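Local coordinates for invasion protein InvA (Salmonella enterica, PDB 2X49), which is an export-apparatus protein of the type III secretion system involved in invading intestinal epithelial cells, represented here by its C-terminal domain, at residues M222-Y225 with I226-F230; R32-F35 with F36-G40. All blocks are in the same frame, centred on the assembly; numbering follows the deposited sequence.

Interaction 1 (M222-Y225 with I226-F230); sequences MARY and ICHKF
His228 lies one helical turn beyond Arg224 and turns its imidazole back toward the carbonyl of that residue. With CG beside its own backbone N (chi1 -85°), the ring meets Arg224 O edge-on, near its plane, and ND1 makes a weak hydrogen bond of 3.0 Å to that oxygen. The same oxygen accepts the backbone N of His228 at 3.1 Å, so it takes one firm backbone bond and one weak side-chain bond. Arg224 itself runs out extended from CG to NE, and its CG lies 3.8 Å from His228 ND1; the guanidinium and imidazole planes are 29° apart. A long charged side chain and a polar ring suit this exposed side of the helix.

Met222, at the N-cap position, contributes backbone rather than a side-chain cap: its O accepts Ile226 N at 3.0 Å. Its CB meets Ile226 CD1 at 4.2 Å, a loose apolar contact on the buried side, where flexible thioether and branched aliphatic chains fill space well. The small buried Cys227 places SG anti to its backbone N (chi1 176°), and this soft sulfur is a ligand of a bound mercury ion, a soft metal.

Along helix 223-231 and its N-cap, Met222 and Tyr225 pack on helix 194-204, whereas Ile226 and Phe230 rest on strand 314-317.

Interaction 2 (R32-F35 with F36-G40); sequences RSQF and FIDYG
From Arg32 to Phe35, each carbonyl accepts the backbone N four residues on, ending with Tyr39 N to Phe35 O at 2.9 Å, before Gly40 leaves the helix with positive phi, a conformation glycine adopts easily. On the buried side, Phe35 and Tyr39 cross with ring planes 35° apart and centroids separated by 4.6 Å. Tyr39 CD2 sits over the centre of one Phe35 face, 3.5 Å from Phe35 CE1. With CG anti to the backbone N (chi1 -167°), Phe35 stands out from the helix, and Tyr39 turns its ring back along the helix to lie over it. Two flat rings one turn apart suit this buried side because they can overlap, one lying over the other's face.

The more polar side is joined by Gln34 and Asp38. Bent at chi2 (63°), Gln34 brings NE2 within 2.9 Å of Asp38 OD1 in a fairly straight hydrogen bond. Asp38 OD1 lies near the amide plane, but NE2 approaches from above the carboxylate plane. Asp38's other oxygen, OD2, bonds to Tyr130 OH, so the two oxygens have separate partners that should hold the carboxylate's rotation.

Helix 27-39 leans on helix 125-139, where Phe35 touches Leu137 and Tyr39 touches Ala134; Arg192 bonds to the carbonyls of Phe36 and Ile37 at the helix's C-terminal end.

From the N terminus, interaction 2 comes first, in the last turns of helix 27-39, which lies between strands 10-14 and 46-50 in the sequence. Interaction 1 follows much later, at the start of helix 223-231, just before strand 236-240. Each is confined to a continuous run of one helix and closes no long loop; they neither nest nor cross. Their centres are about 16 Å apart, yet they meet through Lys229 NZ and Tyr39 OH, 2.9 Å apart in a probable hydrogen bond. Lys229 NZ also bonds to Arg188 O, and Tyr39 pairs through its backbone with Val191, so the segment between helices 174-185 and 194-204 helps join the two.

Interaction 1 (M222-Y225 with I226-F230)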
loop_
_atom_site.group_PDB
_atom_site.type_symbol
_atom_site.label_atom_id
_atom_site.label_comp_id
_atom_site.label_asym_id
_atom_site.label_seq_id
_atom_site.Cartn_x
_atom_site.Cartn_y
_atom_site.Cartn_z
ATOM N N MET A 222 -16.033 -1.442 -4.056
ATOM C CA MET A 222 -14.952 -2.453 -4.100
ATOM C C MET A 222 -14.602 -2.975 -2.728
ATOM O O MET A 222 -13.591 -3.641 -2.540
ATOM C CB MET A 222 -13.688 -1.872 -4.766
ATOM C CG MET A 222 -13.840 -1.617 -6.263
ATOM S SD MET A 222 -14.532 -2.951 -7.282
ATOM C CE MET A 222 -13.100 -4.061 -7.224
ATOM N N ALA A 223 -15.434 -2.642 -1.758
ATOM C CA ALA A 223 -15.110 -2.922 -0.359
ATOM C C ALA A 223 -14.580 -4.348 -0.057
ATOM O O ALA A 223 -13.543 -4.552 0.593
ATOM C CB ALA A 223 -16.285 -2.607 0.551
ATOM N N ARG A 224 -15.285 -5.316 -0.606
ATOM C CA ARG A 224 -14.938 -6.699 -0.384
ATOM C C ARG A 224 -13.513 -6.976 -0.822
ATOM O O ARG A 224 -12.762 -7.670 -0.165
ATOM C CB ARG A 224 -15.901 -7.616 -1.141
ATOM C CG ARG A 224 -15.472 -9.040 -1.184
ATOM C CD ARG A 224 -16.511 -9.853 -1.942
ATOM N NE ARG A 224 -16.145 -11.263 -2.014
ATOM C CZ ARG A 224 -17.012 -12.258 -2.172
ATOM N NH1 ARG A 224 -18.319 -12.017 -2.284
ATOM N NH2 ARG A 224 -16.571 -13.500 -2.220
ATOM N N TYR A 225 -13.162 -6.370 -1.933
ATOM C CA TYR A 225 -11.848 -6.632 -2.590
ATOM C C TYR A 225 -10.708 -5.927 -1.884
ATOM O O TYR A 225 -9.582 -6.407 -1.822
ATOM C CB TYR A 225 -11.942 -6.291 -4.085
ATOM C CG TYR A 225 -12.967 -7.203 -4.719
ATOM C CD1 TYR A 225 -12.613 -8.482 -5.137
ATOM C CD2 TYR A 225 -14.292 -6.834 -4.817
ATOM C CE1 TYR A 225 -13.583 -9.388 -5.637
ATOM C CE2 TYR A 225 -15.254 -7.705 -5.321
ATOM C CZ TYR A 225 -14.896 -8.996 -5.724
ATOM O OH TYR A 225 -15.817 -9.893 -6.230
ATOM N N ILE A 226 -11.042 -4.775 -1.340
ATOM C CA ILE A 226 -10.085 -3.995 -0.562
ATOM C C ILE A 226 -9.758 -4.761 0.705
ATOM O O ILE A 226 -8.617 -4.968 1.078
ATOM C CB ILE A 226 -10.645 -2.588 -0.267
ATOM C CG1 ILE A 226 -10.619 -1.767 -1.565
ATOM C CG2 ILE A 226 -9.825 -1.836 0.808
ATOM C CD1 ILE A 226 -11.414 -0.453 -1.573
ATOM N N CYS A 227 -10.813 -5.205 1.345
ATOM C CA CYS A 227 -10.649 -5.860 2.613
ATOM C C CYS A 227 -9.770 -7.160 2.414
ATOM O O CYS A 227 -8.795 -7.411 3.131
ATOM C CB CYS A 227 -12.024 -6.094 3.220
ATOM S SG CYS A 227 -12.119 -6.985 4.767
ATOM N N HIS A 228 -10.153 -7.918 1.417
ATOM C CA HIS A 228 -9.532 -9.257 1.170
ATOM C C HIS A 228 -8.052 -9.108 0.861
ATOM O O HIS A 228 -7.204 -9.959 1.190
ATOM C CB HIS A 228 -10.251 -10.004 0.049
ATOM C CG HIS A 228 -11.441 -10.769 0.520
ATOM N ND1 HIS A 228 -12.628 -10.359 1.042
ATOM C CD2 HIS A 228 -11.496 -12.146 0.462
ATOM C CE1 HIS A 228 -13.366 -11.491 1.302
ATOM N NE2 HIS A 228 -12.657 -12.553 0.955
ATOM N N LYS A 229 -7.738 -7.992 0.252
ATOM C CA LYS A 229 -6.343 -7.693 -0.119
ATOM C C LYS A 229 -5.475 -7.375 1.083
ATOM O O LYS A 229 -4.371 -7.891 1.233
ATOM C CB LYS A 229 -6.248 -6.544 -1.128
ATOM C CG LYS A 229 -4.834 -6.479 -1.727
ATOM C CD LYS A 229 -4.671 -5.359 -2.690
ATOM C CE LYS A 229 -3.190 -5.119 -2.958
ATOM N NZ LYS A 229 -2.498 -4.427 -1.842
ATOM N N PHE A 230 -5.981 -6.503 1.930
ATOM C CA PHE A 230 -5.230 -6.036 3.084
ATOM C C PHE A 230 -5.057 -7.092 4.138
ATOM O O PHE A 230 -4.063 -7.129 4.852
ATOM C CB PHE A 230 -5.807 -4.768 3.703
ATOM C CG PHE A 230 -5.344 -3.508 3.008
ATOM C CD1 PHE A 230 -4.153 -2.916 3.311
ATOM C CD2 PHE A 230 -6.196 -2.903 2.078
ATOM C CE1 PHE A 230 -3.762 -1.760 2.657
ATOM C CE2 PHE A 230 -5.803 -1.763 1.427
ATOM C CZ PHE A 230 -4.620 -1.191 1.717
#

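Interaction 2 (R32-F35 with F36-G40)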
loop_
_atom_site.group_PDB
_atom_site.type_symbol
_atom_site.label_atom_id
_atom_site.label_comp_id
_atom_site.label_asym_id
_atom_site.label_seq_id
_atom_site.Cartn_x
_atom_site.Cartn_y
_atom_site.Cartn_z
ATOM N N ARG A 32 7.912 -8.685 -11.084
ATOM C CA ARG A 32 7.045 -8.217 -12.193
ATOM C C ARG A 32 5.818 -9.073 -12.303
ATOM O O ARG A 32 4.703 -8.555 -12.417
ATOM C CB ARG A 32 7.753 -8.137 -13.546
ATOM C CG ARG A 32 8.815 -7.070 -13.536
ATOM C CD ARG A 32 9.531 -6.989 -14.845
ATOM N NE ARG A 32 8.743 -6.154 -15.745
ATOM C CZ ARG A 32 8.653 -6.281 -17.061
ATOM N NH1 ARG A 32 9.282 -7.242 -17.719
ATOM N NH2 ARG A 32 7.910 -5.424 -17.727
ATOM N N SER A 33 5.985 -10.373 -12.209
ATOM C CA SER A 33 4.838 -11.254 -12.406
ATOM C C SER A 33 3.865 -11.147 -11.259
ATOM O O SER A 33 2.634 -11.100 -11.453
ATOM C CB SER A 33 5.256 -12.722 -12.641
ATOM O OG SER A 33 6.070 -13.183 -11.603
ATOM N N GLN A 34 4.409 -11.099 -10.052
ATOM C CA GLN A 34 3.572 -11.059 -8.826
ATOM C C GLN A 34 2.837 -9.723 -8.700
ATOM O O GLN A 34 1.687 -9.677 -8.255
ATOM C CB GLN A 34 4.332 -11.373 -7.549
ATOM C CG GLN A 34 3.350 -11.701 -6.415
ATOM C CD GLN A 34 2.498 -12.962 -6.695
ATOM O OE1 GLN A 34 2.997 -13.969 -7.195
ATOM N NE2 GLN A 34 1.214 -12.914 -6.333
ATOM N N PHE A 35 3.487 -8.641 -9.128
ATOM C CA PHE A 35 2.893 -7.328 -8.991
ATOM C C PHE A 35 1.676 -7.290 -9.885
ATOM O O PHE A 35 0.639 -6.768 -9.523
ATOM C CB PHE A 35 3.860 -6.177 -9.312
ATOM C CG PHE A 35 3.389 -4.811 -8.886
ATOM C CD1 PHE A 35 3.678 -4.303 -7.645
ATOM C CD2 PHE A 35 2.627 -4.029 -9.728
ATOM C CE1 PHE A 35 3.257 -3.039 -7.251
ATOM C CE2 PHE A 35 2.222 -2.768 -9.292
ATOM C CZ PHE A 35 2.538 -2.311 -8.088
ATOM N N PHE A 36 1.829 -7.860 -11.059
ATOM C CA PHE A 36 0.713 -7.940 -12.063
ATOM C C PHE A 36 -0.476 -8.713 -11.489
ATOM O O PHE A 36 -1.655 -8.318 -11.591
ATOM C CB PHE A 36 1.181 -8.508 -13.372
ATOM C CG PHE A 36 0.112 -8.576 -14.398
ATOM C CD1 PHE A 36 -0.561 -7.443 -14.746
ATOM C CD2 PHE A 36 -0.196 -9.759 -15.005
ATOM C CE1 PHE A 36 -1.547 -7.480 -15.690
ATOM C CE2 PHE A 36 -1.200 -9.820 -15.937
ATOM C CZ PHE A 36 -1.868 -8.665 -16.260
ATOM N N ILE A 37 -0.154 -9.798 -10.837
ATOM C CA ILE A 37 -1.202 -10.641 -10.205
ATOM C C ILE A 37 -1.930 -9.865 -9.145
ATOM O O ILE A 37 -3.157 -9.832 -9.066
ATOM C CB ILE A 37 -0.625 -11.940 -9.649
ATOM C CG1 ILE A 37 -0.272 -12.845 -10.828
ATOM C CG2 ILE A 37 -1.675 -12.707 -8.850
ATOM C CD1 ILE A 37 0.640 -14.039 -10.521
ATOM N N ASP A 38 -1.126 -9.182 -8.352
ATOM C CA ASP A 38 -1.581 -8.567 -7.083
ATOM C C ASP A 38 -2.350 -7.272 -7.306
ATOM O O ASP A 38 -3.264 -6.940 -6.552
ATOM C CB ASP A 38 -0.474 -8.331 -6.062
ATOM C CG ASP A 38 0.076 -9.607 -5.436
ATOM O OD1 ASP A 38 -0.508 -10.705 -5.603
ATOM O OD2 ASP A 38 1.091 -9.425 -4.716
ATOM N N TYR A 39 -1.946 -6.534 -8.318
ATOM C CA TYR A 39 -2.460 -5.166 -8.553
ATOM C C TYR A 39 -3.114 -4.925 -9.911
ATOM O O TYR A 39 -3.826 -3.905 -10.092
ATOM C CB TYR A 39 -1.347 -4.122 -8.318
ATOM C CG TYR A 39 -0.911 -4.076 -6.890
ATOM C CD1 TYR A 39 -1.691 -3.469 -5.913
ATOM C CD2 TYR A 39 0.246 -4.728 -6.490
ATOM C CE1 TYR A 39 -1.333 -3.490 -4.598
ATOM C CE2 TYR A 39 0.631 -4.745 -5.141
ATOM C CZ TYR A 39 -0.148 -4.109 -4.221
ATOM O OH TYR A 39 0.235 -4.159 -2.918
ATOM N N GLY A 40 -2.882 -5.809 -10.850
ATOM C CA GLY A 40 -3.527 -5.755 -12.153
ATOM C C GLY A 40 -2.897 -4.857 -13.174
ATOM O O GLY A 40 -3.471 -4.604 -14.234
#